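Cytochrome c-552 (Thiobacillus ferrooxidans, PDB 1H1O) carries electrons in the periplasm as a diheme, high-potential c-type cytochrome. Local coordinates at residues H39-E44 against A130-R135; A105-G110 against P117-C122. All coordinates share one frame; numbering follows the deposited sequence.

Interaction 1. Residues H39-E44 against A130-R135. With HEM (protoporphyrin IX containing Fe), chain C.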
loop_
_atom_site.group_PDB
_atom_site.type_symbol
_atom_site.label_atom_id
_atom_site.label_comp_id
_atom_site.label_asym_id
_atom_site.label_seq_id
_atom_site.Cartn_x
_atom_site.Cartn_y
_atom_site.Cartn_z
ATOM N N HIS A 39 8.115 -3.792 -3.606
ATOM C CA HIS A 39 8.816 -5.049 -3.835
ATOM C C HIS A 39 8.147 -5.918 -4.891
ATOM O O HIS A 39 6.918 -6.000 -4.970
ATOM C CB HIS A 39 8.957 -5.799 -2.513
ATOM C CG HIS A 39 9.595 -4.976 -1.441
ATOM N ND1 HIS A 39 10.860 -4.446 -1.572
ATOM C CD2 HIS A 39 9.117 -4.529 -0.255
ATOM C CE1 HIS A 39 11.132 -3.703 -0.514
ATOM N NE2 HIS A 39 10.091 -3.736 0.300
ATOM N N LYS A 40 8.980 -6.550 -5.712
ATOM C CA LYS A 40 8.523 -7.398 -6.802
ATOM C C LYS A 40 7.469 -8.410 -6.375
ATOM O O LYS A 40 6.352 -8.416 -6.889
ATOM C CB LYS A 40 9.721 -8.117 -7.439
ATOM C CG LYS A 40 10.687 -7.175 -8.166
ATOM C CD LYS A 40 11.835 -7.917 -8.854
ATOM C CE LYS A 40 12.941 -8.315 -7.877
ATOM N NZ LYS A 40 13.661 -7.118 -7.355
ATOM N N SER A 41 7.828 -9.271 -5.434
ATOM C CA SER A 41 6.905 -10.287 -4.960
ATOM C C SER A 41 5.588 -9.676 -4.517
ATOM O O SER A 41 4.535 -10.265 -4.717
ATOM C CB SER A 41 7.523 -11.052 -3.797
ATOM O OG SER A 41 8.092 -10.131 -2.880
ATOM N N TYR A 42 5.636 -8.505 -3.903
ATOM C CA TYR A 42 4.393 -7.901 -3.466
ATOM C C TYR A 42 3.544 -7.484 -4.671
ATOM O O TYR A 42 2.365 -7.854 -4.777
ATOM C CB TYR A 42 4.644 -6.678 -2.592
ATOM C CG TYR A 42 3.339 -6.062 -2.159
ATOM C CD1 TYR A 42 2.580 -6.650 -1.153
ATOM C CD2 TYR A 42 2.838 -4.918 -2.782
ATOM C CE1 TYR A 42 1.365 -6.123 -0.776
ATOM C CE2 TYR A 42 1.619 -4.375 -2.405
ATOM C CZ TYR A 42 0.888 -4.985 -1.398
ATOM O OH TYR A 42 -0.303 -4.456 -0.969
ATOM N N MET A 43 4.155 -6.708 -5.564
ATOM C CA MET A 43 3.480 -6.225 -6.768
ATOM C C MET A 43 2.858 -7.417 -7.452
ATOM O O MET A 43 1.674 -7.424 -7.802
ATOM C CB MET A 43 4.489 -5.592 -7.731
ATOM C CG MET A 43 5.152 -4.331 -7.242
ATOM S SD MET A 43 3.956 -2.999 -7.056
ATOM C CE MET A 43 3.963 -2.286 -8.766
ATOM N N GLU A 44 3.686 -8.434 -7.633
ATOM C CA GLU A 44 3.285 -9.654 -8.300
ATOM C C GLU A 44 2.093 -10.280 -7.609
ATOM O O GLU A 44 1.128 -10.671 -8.264
ATOM C CB GLU A 44 4.453 -10.626 -8.303
ATOM C CG GLU A 44 4.534 -11.525 -9.508
ATOM C CD GLU A 44 5.731 -12.446 -9.428
ATOM O OE1 GLU A 44 5.636 -13.469 -8.716
ATOM O OE2 GLU A 44 6.772 -12.137 -10.056
ATOM N N ALA A 130 9.560 -5.647 2.691
ATOM C CA ALA A 130 10.482 -6.648 2.194
ATOM C C ALA A 130 9.674 -7.755 1.550
ATOM O O ALA A 130 8.767 -8.312 2.169
ATOM C CB ALA A 130 11.322 -7.218 3.344
ATOM N N GLY A 131 10.003 -8.062 0.303
ATOM C CA GLY A 131 9.312 -9.120 -0.403
ATOM C C GLY A 131 7.801 -8.997 -0.346
ATOM O O GLY A 131 7.239 -7.977 -0.759
ATOM N N PRO A 132 7.117 -10.019 0.190
ATOM C CA PRO A 132 5.660 -10.035 0.294
ATOM C C PRO A 132 5.132 -9.010 1.295
ATOM O O PRO A 132 3.927 -8.744 1.339
ATOM C CB PRO A 132 5.371 -11.476 0.686
ATOM C CG PRO A 132 6.509 -11.767 1.621
ATOM C CD PRO A 132 7.711 -11.146 0.937
ATOM N N PHE A 133 6.030 -8.444 2.099
ATOM C CA PHE A 133 5.639 -7.414 3.060
ATOM C C PHE A 133 5.919 -6.113 2.330
ATOM O O PHE A 133 7.070 -5.743 2.131
ATOM C CB PHE A 133 6.467 -7.505 4.345
ATOM C CG PHE A 133 6.285 -8.799 5.081
ATOM C CD1 PHE A 133 7.155 -9.865 4.867
ATOM C CD2 PHE A 133 5.204 -8.975 5.941
ATOM C CE1 PHE A 133 6.949 -11.095 5.498
ATOM C CE2 PHE A 133 4.984 -10.191 6.573
ATOM C CZ PHE A 133 5.859 -11.259 6.353
ATOM N N PRO A 134 4.858 -5.404 1.913
ATOM C CA PRO A 134 4.944 -4.144 1.179
ATOM C C PRO A 134 5.579 -2.960 1.859
ATOM O O PRO A 134 5.499 -2.785 3.078
ATOM C CB PRO A 134 3.485 -3.863 0.808
ATOM C CG PRO A 134 2.788 -4.339 1.975
ATOM C CD PRO A 134 3.456 -5.688 2.239
ATOM N N ARG A 135 6.219 -2.145 1.032
ATOM C CA ARG A 135 6.832 -0.923 1.497
ATOM C C ARG A 135 5.622 -0.051 1.772
ATOM O O ARG A 135 4.640 -0.100 1.033
ATOM C CB ARG A 135 7.660 -0.294 0.385
ATOM C CG ARG A 135 8.109 1.110 0.696
ATOM C CD ARG A 135 8.595 1.816 -0.546
ATOM N NE ARG A 135 9.171 3.123 -0.236
ATOM C CZ ARG A 135 10.473 3.344 -0.076
ATOM N NH1 ARG A 135 11.341 2.343 -0.198
ATOM N NH2 ARG A 135 10.907 4.566 0.193
HETATM C CHA HEM C . -0.011 -4.705 3.973
HETATM C CHB HEM C . -0.417 -1.343 7.357
HETATM C CHC HEM C . 1.382 -4.459 10.562
HETATM C CHD HEM C . 1.825 -7.765 7.173
HETATM C C1A HEM C . -0.286 -3.496 4.612
HETATM C C2A HEM C . -0.863 -2.332 3.976
HETATM C C3A HEM C . -0.976 -1.370 4.916
HETATM C C4A HEM C . -0.466 -1.974 6.145
HETATM C CMA HEM C . -1.510 0.027 4.799
HETATM C CAA HEM C . -1.254 -2.263 2.541
HETATM C CBA HEM C . -0.104 -1.892 1.617
HETATM C CGA HEM C . -0.480 -1.643 0.305
HETATM O O1A HEM C . 0.435 -1.172 -0.432
HETATM O O2A HEM C . -1.606 -1.871 -0.148
HETATM C C1B HEM C . 0.042 -1.920 8.525
HETATM C C2B HEM C . 0.036 -1.235 9.792
HETATM C C3B HEM C . 0.513 -2.134 10.693
HETATM C C4B HEM C . 0.844 -3.328 9.974
HETATM C CMB HEM C . -0.455 0.182 9.980
HETATM C CAB HEM C . 0.686 -2.017 12.166
HETATM C CBB HEM C . -0.602 -1.549 12.915
HETATM C C1C HEM C . 1.676 -5.619 9.932
HETATM C C2C HEM C . 2.226 -6.790 10.569
HETATM C C3C HEM C . 2.319 -7.717 9.585
HETATM C C4C HEM C . 1.867 -7.117 8.385
HETATM C CMC HEM C . 2.567 -6.858 12.046
HETATM C CAC HEM C . 2.798 -9.185 9.642
HETATM C CBC HEM C . 2.083 -10.029 10.745
HETATM C C1D HEM C . 1.366 -7.229 5.986
HETATM C C2D HEM C . 1.321 -7.967 4.730
HETATM C C3D HEM C . 0.800 -7.117 3.845
HETATM C C4D HEM C . 0.535 -5.842 4.553
HETATM C CMD HEM C . 1.767 -9.388 4.562
HETATM C CAD HEM C . 0.493 -7.334 2.383
HETATM C CBD HEM C . -0.865 -8.154 2.240
HETATM C CGD HEM C . -1.044 -8.723 0.957
HETATM O O1D HEM C . -0.318 -9.710 0.579
HETATM O O2D HEM C . -1.922 -8.270 0.177
HETATM N NA HEM C . -0.049 -3.270 5.922
HETATM N NB HEM C . 0.536 -3.208 8.645
HETATM N NC HEM C . 1.468 -5.836 8.581
HETATM N ND HEM C . 0.885 -5.938 5.851
HETATM FE FE HEM C . 0.733 -4.563 7.258
#
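Tyr42, in the first turn of helix 40-51, lays its ring against Pro134, a pair at which the first cytochrome c domain of a c4-type diheme protein meets the second. The second domain offers a type II' beta turn, Ala130 to Phe133, and the proline that follows it.

The main apolar element is a CH-pi contact. Pro134 CB sits over the middle of the Tyr42 ring, 3.4 Å from its centroid and only 7° off the ring normal. Pro134 CD turns the other way and packs 3.4 Å from HEM CAD, which wedges the proline between tyrosine and heme. Tyr42 has CG anti to its own N (chi1 180°), a setting that carries the ring along the turn, its edge passing Pro132 O.

Polar contacts gather at the far end of the tyrosine, where Tyr42 OH lies 3.0 Å from propionate oxygen HEM O2A and is hydrogen-bonded to Arg156. A phenylalanine in its place would probably leave both the propionate and Arg156 without this hydroxyl neighbour.

The turn and the imidazole that packs on it complete the contact. Positive phi at Gly131 suits the turn, which Phe133 N closes onto Ala130 O at 2.7 Å. One face of the N-cap residue His39 lies against Gly131 N and Ala130 CA; its NE2 is hydrogen-bonded to Gln128 O, while His39 CD2 brings the ring edge to 3.4 Å from Phe133 O.

Interaction 2. Residues A105-G110 against P117-C122. With HEM (protoporphyrin IX containing Fe), chain C.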
loop_
_atom_site.group_PDB
_atom_site.type_symbol
_atom_site.label_atom_id
_atom_site.label_comp_id
_atom_site.label_asym_id
_atom_site.label_seq_id
_atom_site.Cartn_x
_atom_site.Cartn_y
_atom_site.Cartn_z
ATOM N N ALA A 105 5.112 6.437 16.486
ATOM C CA ALA A 105 5.117 5.637 17.705
ATOM C C ALA A 105 4.353 4.346 17.445
ATOM O O ALA A 105 4.781 3.267 17.851
ATOM C CB ALA A 105 4.476 6.413 18.838
ATOM N N ILE A 106 3.230 4.461 16.744
ATOM C CA ILE A 106 2.416 3.300 16.422
ATOM C C ILE A 106 3.167 2.346 15.521
ATOM O O ILE A 106 3.246 1.146 15.776
ATOM C CB ILE A 106 1.121 3.711 15.707
ATOM C CG1 ILE A 106 0.197 4.442 16.689
ATOM C CG2 ILE A 106 0.432 2.489 15.127
ATOM C CD1 ILE A 106 -0.972 5.205 16.018
ATOM N N PHE A 107 3.734 2.882 14.454
ATOM C CA PHE A 107 4.440 2.029 13.509
ATOM C C PHE A 107 5.587 1.265 14.149
ATOM O O PHE A 107 5.734 0.036 13.924
ATOM C CB PHE A 107 4.994 2.864 12.348
ATOM C CG PHE A 107 5.612 2.041 11.266
ATOM C CD1 PHE A 107 4.826 1.472 10.292
ATOM C CD2 PHE A 107 6.974 1.776 11.278
ATOM C CE1 PHE A 107 5.378 0.630 9.331
ATOM C CE2 PHE A 107 7.553 0.942 10.333
ATOM C CZ PHE A 107 6.751 0.362 9.355
ATOM N N ASN A 108 6.405 1.972 14.926
ATOM C CA ASN A 108 7.576 1.367 15.550
ATOM C C ASN A 108 7.324 0.653 16.868
ATOM O O ASN A 108 7.935 -0.383 17.138
ATOM C CB ASN A 108 8.669 2.418 15.791
ATOM C CG ASN A 108 9.133 3.092 14.515
ATOM O OD1 ASN A 108 9.242 2.465 13.469
ATOM N ND2 ASN A 108 9.427 4.379 14.606
ATOM N N GLN A 109 6.428 1.196 17.687
ATOM C CA GLN A 109 6.170 0.610 18.995
ATOM C C GLN A 109 4.831 -0.091 19.145
ATOM O O GLN A 109 4.657 -0.910 20.040
ATOM C CB GLN A 109 6.287 1.695 20.064
ATOM C CG GLN A 109 7.577 2.495 19.986
ATOM C CD GLN A 109 7.758 3.438 21.166
ATOM O OE1 GLN A 109 8.058 3.005 22.290
ATOM N NE2 GLN A 109 7.570 4.735 20.921
ATOM N N GLY A 110 3.892 0.222 18.263
ATOM C CA GLY A 110 2.579 -0.377 18.362
ATOM C C GLY A 110 1.959 0.205 19.610
ATOM O O GLY A 110 2.501 1.151 20.176
ATOM N N PRO A 117 -0.220 -4.242 16.990
ATOM C CA PRO A 117 1.145 -4.715 16.736
ATOM C C PRO A 117 2.060 -3.624 16.233
ATOM O O PRO A 117 1.617 -2.685 15.555
ATOM C CB PRO A 117 0.960 -5.791 15.661
ATOM C CG PRO A 117 -0.500 -6.155 15.741
ATOM C CD PRO A 117 -1.171 -4.857 16.051
ATOM N N ALA A 118 3.342 -3.765 16.552
ATOM C CA ALA A 118 4.345 -2.814 16.093
ATOM C C ALA A 118 4.525 -3.142 14.611
ATOM O O ALA A 118 5.075 -4.187 14.265
ATOM C CB ALA A 118 5.654 -3.013 16.850
ATOM N N CYS A 119 4.038 -2.250 13.755
ATOM C CA CYS A 119 4.084 -2.416 12.300
ATOM C C CYS A 119 5.437 -2.778 11.732
ATOM O O CYS A 119 5.534 -3.591 10.813
ATOM C CB CYS A 119 3.638 -1.130 11.613
ATOM S SG CYS A 119 2.322 -0.276 12.477
ATOM N N MET A 120 6.475 -2.158 12.276
ATOM C CA MET A 120 7.835 -2.358 11.792
ATOM C C MET A 120 8.323 -3.789 11.791
ATOM O O MET A 120 9.203 -4.139 11.009
ATOM C CB MET A 120 8.797 -1.469 12.585
ATOM C CG MET A 120 8.848 -1.745 14.083
ATOM S SD MET A 120 9.818 -3.221 14.426
ATOM C CE MET A 120 11.457 -2.621 13.914
ATOM N N GLU A 121 7.759 -4.628 12.653
ATOM C CA GLU A 121 8.193 -6.015 12.701
ATOM C C GLU A 121 8.009 -6.680 11.354
ATOM O O GLU A 121 8.707 -7.625 11.014
ATOM C CB GLU A 121 7.416 -6.779 13.761
ATOM C CG GLU A 121 7.567 -6.169 15.131
ATOM C CD GLU A 121 7.092 -7.098 16.231
ATOM O OE1 GLU A 121 6.867 -6.588 17.340
ATOM O OE2 GLU A 121 6.954 -8.320 15.984
ATOM N N CYS A 122 7.061 -6.199 10.569
ATOM C CA CYS A 122 6.880 -6.797 9.262
ATOM C C CYS A 122 7.186 -5.858 8.124
ATOM O O CYS A 122 7.712 -6.284 7.106
ATOM C CB CYS A 122 5.478 -7.329 9.128
ATOM S SG CYS A 122 5.198 -8.699 10.261
HETATM C CHA HEM C . -0.011 -4.705 3.973
HETATM C CHB HEM C . -0.417 -1.343 7.357
HETATM C CHC HEM C . 1.382 -4.459 10.562
HETATM C CHD HEM C . 1.825 -7.765 7.173
HETATM C C1A HEM C . -0.286 -3.496 4.612
HETATM C C2A HEM C . -0.863 -2.332 3.976
HETATM C C3A HEM C . -0.976 -1.370 4.916
HETATM C C4A HEM C . -0.466 -1.974 6.145
HETATM C CMA HEM C . -1.510 0.027 4.799
HETATM C CAA HEM C . -1.254 -2.263 2.541
HETATM C CBA HEM C . -0.104 -1.892 1.617
HETATM C CGA HEM C . -0.480 -1.643 0.305
HETATM O O1A HEM C . 0.435 -1.172 -0.432
HETATM O O2A HEM C . -1.606 -1.871 -0.148
HETATM C C1B HEM C . 0.042 -1.920 8.525
HETATM C C2B HEM C . 0.036 -1.235 9.792
HETATM C C3B HEM C . 0.513 -2.134 10.693
HETATM C C4B HEM C . 0.844 -3.328 9.974
HETATM C CMB HEM C . -0.455 0.182 9.980
HETATM C CAB HEM C . 0.686 -2.017 12.166
HETATM C CBB HEM C . -0.602 -1.549 12.915
HETATM C C1C HEM C . 1.676 -5.619 9.932
HETATM C C2C HEM C . 2.226 -6.790 10.569
HETATM C C3C HEM C . 2.319 -7.717 9.585
HETATM C C4C HEM C . 1.867 -7.117 8.385
HETATM C CMC HEM C . 2.567 -6.858 12.046
HETATM C CAC HEM C . 2.798 -9.185 9.642
HETATM C CBC HEM C . 2.083 -10.029 10.745
HETATM C C1D HEM C . 1.366 -7.229 5.986
HETATM C C2D HEM C . 1.321 -7.967 4.730
HETATM C C3D HEM C . 0.800 -7.117 3.845
HETATM C C4D HEM C . 0.535 -5.842 4.553
HETATM C CMD HEM C . 1.767 -9.388 4.562
HETATM C CAD HEM C . 0.493 -7.334 2.383
HETATM C CBD HEM C . -0.865 -8.154 2.240
HETATM C CGD HEM C . -1.044 -8.723 0.957
HETATM O O1D HEM C . -0.318 -9.710 0.579
HETATM O O2D HEM C . -1.922 -8.270 0.177
HETATM N NA HEM C . -0.049 -3.270 5.922
HETATM N NB HEM C . 0.536 -3.208 8.645
HETATM N NC HEM C . 1.468 -5.836 8.581
HETATM N ND HEM C . 0.885 -5.938 5.851
HETATM FE FE HEM C . 0.733 -4.563 7.258
#
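Phe107 and Cys119 meet where the N-terminal helix of the second cytochrome c domain, 100-109, runs up against the CXXCH heme-attachment motif, whose first residues are Cys119, Met120, Glu121 and Cys122. Together with Met120 these two bury most of the surface in the contact, and each illustrates how a short helix and a heme-binding loop are fastened together.

Phe107 contributes both backbone and ring. Its carbonyl oxygen accepts the one hydrogen bond between the segments, from Met120 N to Phe107 O at 2.8 Å, with a fairly straight N-H...O angle of 157° and the donor tilted out of the carbonyl plane. The ring, placed by a CG anti to the backbone N (chi1 -174°), turns one face to the backbone at Cys119 C and Met120 N. Leu180 of helix 170-182 also touches it, so the ring lies between the heme motif and the C-terminal helix, as expected of a cytochrome c fold.

Cys119 directs its side chain past Phe107 to the porphyrin. The sulfur lies 4.7 Å from the Phe107 ring centroid, 49° off the normal, an oblique sulfur-aromatic contact. Cys119 SG is 2.4 Å from HEM CAB, too near for a non-bonded pair and consistent with the thioether expected of a c-type heme.

Met120 crosses the phenylalanine at about a right angle, its CB 3.5 Å from Phe107 CE2, while Met120 CG lies 3.5 Å from Asn108 O. Beyond the helix end, Gly110 takes a positive phi; a beta carbon there would collide with Ala118 N. Ala118 in turn packs on the last helical turn, with its CB 3.5 Å from Asn108 O.

Interactions 1 and 2 have centres 18 Å apart and serve the same heme from different parts of its surroundings. Along the chain, interaction 2 is nested inside the loop closed by interaction 1. The first joins the two domains at the propionate end, whereas the second holds the attachment motif within one domain. They touch directly, Phe133 CB packing 3.3 Å from Cys122 O. His123, the probable axial ligand of the heme iron, links them: Pro134 O is hydrogen-bonded to its ND1, and the side chains of Phe107 and His123 are about 4 Å apart at their nearest atoms. Tyr42 is also about 3 Å, nearest atoms, from the other heme, placing interaction 1 between the two cofactors.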